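Local coordinates for protein 2-keto-3-deoxy-D-arabinonate dehydratase (Sulfolobus solfataricus, PDB 2Q18) that catalyses the metal-dependent dehydration of 2-dehydro-3-deoxy-D-arabinonate to 2,5-dioxopentanoate, a step in the pentose oxidation pathway that yields 2-oxoglutarate, at residues V125-S137 with I279-K291. Residues are numbered along the deposited sequence; the frame is centred on the assembly and turned at random.
Sequences VGHGEAIAVRSDS and IGTLITPVKKRRK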
loop_
_atom_site.group_PDB
_atom_site.type_symbol
_atom_site.label_atom_id
_atom_site.label_comp_id
_atom_site.label_asym_id
_atom_site.label_seq_id
_atom_site.Cartn_x
_atom_site.Cartn_y
_atom_site.Cartn_z
ATOM N N VAL A 125 22.275 -0.852 13.587
ATOM C CA VAL A 125 21.645 -0.201 14.738
ATOM C C VAL A 125 22.061 1.260 14.762
ATOM O O VAL A 125 22.943 1.672 14.001
ATOM C CB VAL A 125 22.004 -0.898 16.087
ATOM C CG1 VAL A 125 21.669 -2.387 16.034
ATOM C CG2 VAL A 125 23.467 -0.684 16.451
ATOM N N GLY A 126 21.413 2.043 15.618
ATOM C CA GLY A 126 21.697 3.464 15.719
ATOM C C GLY A 126 22.212 3.893 17.082
ATOM O O GLY A 126 22.515 3.061 17.943
ATOM N N HIS A 127 22.332 5.205 17.247
ATOM C CA HIS A 127 22.719 5.838 18.502
ATOM C C HIS A 127 21.873 5.317 19.664
ATOM O O HIS A 127 20.642 5.313 19.594
ATOM C CB HIS A 127 22.568 7.352 18.353
ATOM C CG HIS A 127 23.160 8.145 19.476
ATOM N ND1 HIS A 127 24.506 8.129 19.775
ATOM C CD2 HIS A 127 22.590 9.008 20.352
ATOM C CE1 HIS A 127 24.736 8.932 20.798
ATOM N NE2 HIS A 127 23.591 9.482 21.164
ATOM N N GLY A 128 22.542 4.845 20.713
ATOM C CA GLY A 128 21.861 4.398 21.929
ATOM C C GLY A 128 21.373 2.963 21.893
ATOM O O GLY A 128 20.837 2.461 22.882
ATOM N N GLU A 129 21.555 2.299 20.754
ATOM C CA GLU A 129 21.141 0.908 20.601
ATOM C C GLU A 129 22.375 0.021 20.675
ATOM O O GLU A 129 23.493 0.497 20.495
ATOM C CB GLU A 129 20.389 0.717 19.272
ATOM C CG GLU A 129 19.237 1.720 19.087
ATOM C CD GLU A 129 18.549 1.638 17.723
ATOM O OE1 GLU A 129 19.148 1.098 16.763
ATOM O OE2 GLU A 129 17.404 2.134 17.616
ATOM N N ALA A 130 22.175 -1.264 20.936
ATOM C CA ALA A 130 23.294 -2.176 21.152
ATOM C C ALA A 130 23.893 -2.745 19.866
ATOM O O ALA A 130 23.164 -3.246 18.997
ATOM C CB ALA A 130 22.877 -3.312 22.086
ATOM N N ILE A 131 25.218 -2.658 19.756
ATOM C CA ILE A 131 25.973 -3.456 18.789
ATOM C C ILE A 131 26.220 -4.833 19.405
ATOM O O ILE A 131 26.015 -5.025 20.612
ATOM C CB ILE A 131 27.311 -2.787 18.364
ATOM C CG1 ILE A 131 28.189 -2.454 19.583
ATOM C CG2 ILE A 131 27.039 -1.537 17.521
ATOM C CD1 ILE A 131 29.621 -2.028 19.242
ATOM N N ALA A 132 26.646 -5.794 18.589
ATOM C CA ALA A 132 26.778 -7.163 19.068
ATOM C C ALA A 132 28.154 -7.758 18.813
ATOM O O ALA A 132 28.865 -7.349 17.890
ATOM C CB ALA A 132 25.683 -8.052 18.472
ATOM N N VAL A 133 28.526 -8.705 19.674
ATOM C CA VAL A 133 29.715 -9.528 19.500
ATOM C C VAL A 133 29.183 -10.920 19.235
ATOM O O VAL A 133 28.355 -11.422 20.001
ATOM C CB VAL A 133 30.622 -9.530 20.775
ATOM C CG1 VAL A 133 31.775 -10.517 20.631
ATOM C CG2 VAL A 133 31.165 -8.136 21.057
ATOM N N ARG A 134 29.637 -11.536 18.144
ATOM C CA ARG A 134 29.227 -12.893 17.790
ATOM C C ARG A 134 29.507 -13.854 18.948
ATOM O O ARG A 134 30.503 -13.703 19.661
ATOM C CB ARG A 134 29.977 -13.369 16.537
ATOM C CG ARG A 134 29.590 -12.669 15.223
ATOM C CD ARG A 134 30.407 -13.222 14.040
ATOM N NE ARG A 134 30.252 -14.672 13.953
ATOM C CZ ARG A 134 29.527 -15.312 13.043
ATOM N NH1 ARG A 134 28.908 -14.645 12.070
ATOM N NH2 ARG A 134 29.447 -16.634 13.096
ATOM N N SER A 135 28.626 -14.837 19.120
ATOM C CA SER A 135 28.769 -15.867 20.144
ATOM C C SER A 135 30.060 -16.674 19.998
ATOM O O SER A 135 30.566 -17.224 20.979
ATOM C CB SER A 135 27.571 -16.814 20.110
ATOM O OG SER A 135 27.495 -17.487 18.863
ATOM N N ASP A 136 30.585 -16.733 18.774
ATOM C CA ASP A 136 31.770 -17.534 18.469
ATOM C C ASP A 136 33.019 -16.697 18.199
ATOM O O ASP A 136 34.000 -17.197 17.648
ATOM C CB ASP A 136 31.490 -18.493 17.301
ATOM C CG ASP A 136 31.119 -17.769 16.003
ATOM O OD1 ASP A 136 30.981 -16.523 15.999
ATOM O OD2 ASP A 136 30.968 -18.465 14.977
ATOM N N SER A 137 32.980 -15.425 18.585
ATOM C CA SER A 137 34.158 -14.569 18.494
ATOM C C SER A 137 34.731 -14.305 19.881
ATOM O O SER A 137 33.988 -14.012 20.821
ATOM C CB SER A 137 33.826 -13.242 17.815
ATOM O OG SER A 137 34.961 -12.393 17.803
ATOM N N ILE A 279 30.129 16.196 13.137
ATOM C CA ILE A 279 29.023 15.241 13.074
ATOM C C ILE A 279 28.442 14.994 14.469
ATOM O O ILE A 279 27.255 15.238 14.706
ATOM C CB ILE A 279 29.430 13.905 12.380
ATOM C CG1 ILE A 279 30.020 14.185 10.988
ATOM C CG2 ILE A 279 28.225 12.960 12.292
ATOM C CD1 ILE A 279 30.570 12.962 10.253
ATOM N N GLY A 280 29.282 14.516 15.384
ATOM C CA GLY A 280 28.875 14.320 16.772
ATOM C C GLY A 280 29.545 13.126 17.416
ATOM O O GLY A 280 30.684 12.786 17.093
ATOM N N THR A 281 28.831 12.489 18.337
ATOM C CA THR A 281 29.334 11.304 19.008
ATOM C C THR A 281 28.288 10.204 18.948
ATOM O O THR A 281 27.162 10.379 19.420
ATOM C CB THR A 281 29.723 11.597 20.487
ATOM O OG1 THR A 281 30.751 12.595 20.522
ATOM C CG2 THR A 281 30.233 10.337 21.177
ATOM N N LEU A 282 28.672 9.080 18.351
ATOM C CA LEU A 282 27.830 7.897 18.282
ATOM C C LEU A 282 28.135 6.998 19.476
ATOM O O LEU A 282 29.291 6.631 19.695
ATOM C CB LEU A 282 28.090 7.138 16.969
ATOM C CG LEU A 282 27.396 5.787 16.757
ATOM C CD1 LEU A 282 25.891 5.968 16.559
ATOM C CD2 LEU A 282 28.009 5.057 15.564
ATOM N N ILE A 283 27.100 6.636 20.228
ATOM C CA ILE A 283 27.262 5.855 21.451
ATOM C C ILE A 283 26.423 4.583 21.409
ATOM O O ILE A 283 25.202 4.639 21.257
ATOM C CB ILE A 283 26.895 6.691 22.718
ATOM C CG1 ILE A 283 27.778 7.940 22.817
ATOM C CG2 ILE A 283 26.999 5.834 23.984
ATOM C CD1 ILE A 283 27.236 9.023 23.753
ATOM N N THR A 284 27.079 3.434 21.548
ATOM C CA THR A 284 26.378 2.157 21.530
ATOM C C THR A 284 26.872 1.210 22.627
ATOM O O THR A 284 28.074 0.920 22.706
ATOM C CB THR A 284 26.521 1.430 20.163
ATOM O OG1 THR A 284 27.897 1.117 19.927
ATOM C CG2 THR A 284 25.982 2.284 19.002
ATOM N N PRO A 285 25.949 0.722 23.476
ATOM C CA PRO A 285 26.289 -0.393 24.366
ATOM C C PRO A 285 26.556 -1.669 23.573
ATOM O O PRO A 285 26.186 -1.760 22.396
ATOM C CB PRO A 285 25.041 -0.556 25.239
ATOM C CG PRO A 285 23.936 0.094 24.470
ATOM C CD PRO A 285 24.564 1.194 23.673
ATOM N N VAL A 286 27.202 -2.638 24.215
ATOM C CA VAL A 286 27.594 -3.878 23.563
ATOM C C VAL A 286 26.854 -5.044 24.199
ATOM O O VAL A 286 26.724 -5.120 25.423
ATOM C CB VAL A 286 29.129 -4.102 23.657
ATOM C CG1 VAL A 286 29.536 -5.426 23.022
ATOM C CG2 VAL A 286 29.880 -2.951 23.013
ATOM N N LYS A 287 26.353 -5.937 23.354
ATOM C CA LYS A 287 25.745 -7.177 23.799
ATOM C C LYS A 287 26.520 -8.356 23.214
ATOM O O LYS A 287 26.687 -8.460 21.995
ATOM C CB LYS A 287 24.266 -7.228 23.390
ATOM C CG LYS A 287 23.579 -8.575 23.595
ATOM C CD LYS A 287 23.278 -8.846 25.069
ATOM C CE LYS A 287 22.819 -10.280 25.297
ATOM N NZ LYS A 287 22.629 -10.555 26.748
ATOM N N LYS A 288 27.011 -9.230 24.088
ATOM C CA LYS A 288 27.634 -10.471 23.654
ATOM C C LYS A 288 26.546 -11.506 23.379
ATOM O O LYS A 288 25.723 -11.795 24.251
ATOM C CB LYS A 288 28.620 -10.984 24.710
ATOM C CG LYS A 288 29.116 -12.411 24.479
ATOM C CD LYS A 288 30.218 -12.472 23.431
ATOM C CE LYS A 288 30.707 -13.904 23.239
ATOM N NZ LYS A 288 31.943 -13.954 22.408
ATOM N N ARG A 289 26.545 -12.053 22.165
ATOM C CA ARG A 289 25.559 -13.061 21.782
ATOM C C ARG A 289 25.828 -14.392 22.483
ATOM O O ARG A 289 26.979 -14.776 22.682
ATOM C CB ARG A 289 25.527 -13.259 20.260
ATOM C CG ARG A 289 25.160 -12.016 19.446
ATOM C CD ARG A 289 23.722 -11.558 19.675
ATOM N NE ARG A 289 23.280 -10.626 18.634
ATOM C CZ ARG A 289 22.409 -9.634 18.817
ATOM N NH1 ARG A 289 22.078 -8.851 17.799
ATOM N NH2 ARG A 289 21.877 -9.408 20.013
ATOM N N ARG A 290 24.749 -15.077 22.851
ATOM C CA ARG A 290 24.811 -16.358 23.550
ATOM C C ARG A 290 24.778 -17.519 22.551
ATOM O O ARG A 290 24.078 -17.453 21.536
ATOM C CB ARG A 290 23.639 -16.460 24.537
ATOM C CG ARG A 290 23.510 -17.793 25.273
ATOM C CD ARG A 290 22.208 -17.871 26.072
ATOM N NE ARG A 290 21.950 -19.224 26.572
ATOM C CZ ARG A 290 22.425 -19.716 27.715
ATOM N NH1 ARG A 290 23.195 -18.972 28.505
ATOM N NH2 ARG A 290 22.131 -20.960 28.074
ATOM N N LYS A 291 25.537 -18.572 22.847
ATOM C CA LYS A 291 25.579 -19.772 22.005
ATOM C C LYS A 291 24.277 -20.572 22.063
ATOM O O LYS A 291 23.528 -20.498 23.041
ATOM C CB LYS A 291 26.764 -20.662 22.395
ATOM C CG LYS A 291 28.125 -20.031 22.130
ATOM C CD LYS A 291 29.262 -21.004 22.394
ATOM C CE LYS A 291 30.607 -20.375 22.057
ATOM N NZ LYS A 291 31.739 -21.336 22.206
HETATM O O HOH W 1 24.283 -17.924 18.667
HETATM O O HOH W 2 33.072 -16.464 22.802
#
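A parallel strand pair joins 131-133, the outermost strand, within this chain, of a mixed sheet, to 280-288. Ile131 N donates to Pro285 O, and Ile131 O accepts from Lys287 N (2.9 Å). The ladder continues through Val133 N to Lys287 O and ends with Arg289 N on Val133 O. Ile131, Val133 and Val286 lie on one face. Val133 CG2 meets Val286 CG1 at 3.7 Å, while Ile131 CG1 and CD1 reach Val286 CG2. On the other face, Ala132 CB sits over one face of the Arg289 guanidinium, offset toward its rim. Together with strand 271-276, which flanks 280-288, this pair belongs to the C-terminal FAH-family domain. Before the strand, a type II turn from Gly126 to Glu129 brings His127 alongside. Its CG is anti to the backbone N (chi1 -170°), which turns ND1 to accept from Ile283 N at 3.0 Å. NE2 hydrogen-bonds to Leu57 O. Gly128 N returns a bond to Ile283 O (2.7 Å). At the end of the strand, on the face of Ile131 and Val286, the Lys288 chain bends at chi2 (80°) and runs past Val133 CG1. Its NZ donates to Arg134 O at 3.1 Å, in the carbonyl plane; Ser137 N also donates to that oxygen. With an alanine here, Arg134 O would probably lose its ammonium partner, keeping Ser137 N, and Val133 CG1 the chain beside it. Arg134 grips Asp136 side-on through NE and NH2, and Asp136 also salt-bridges Arg112 and Arg242 of a second subunit.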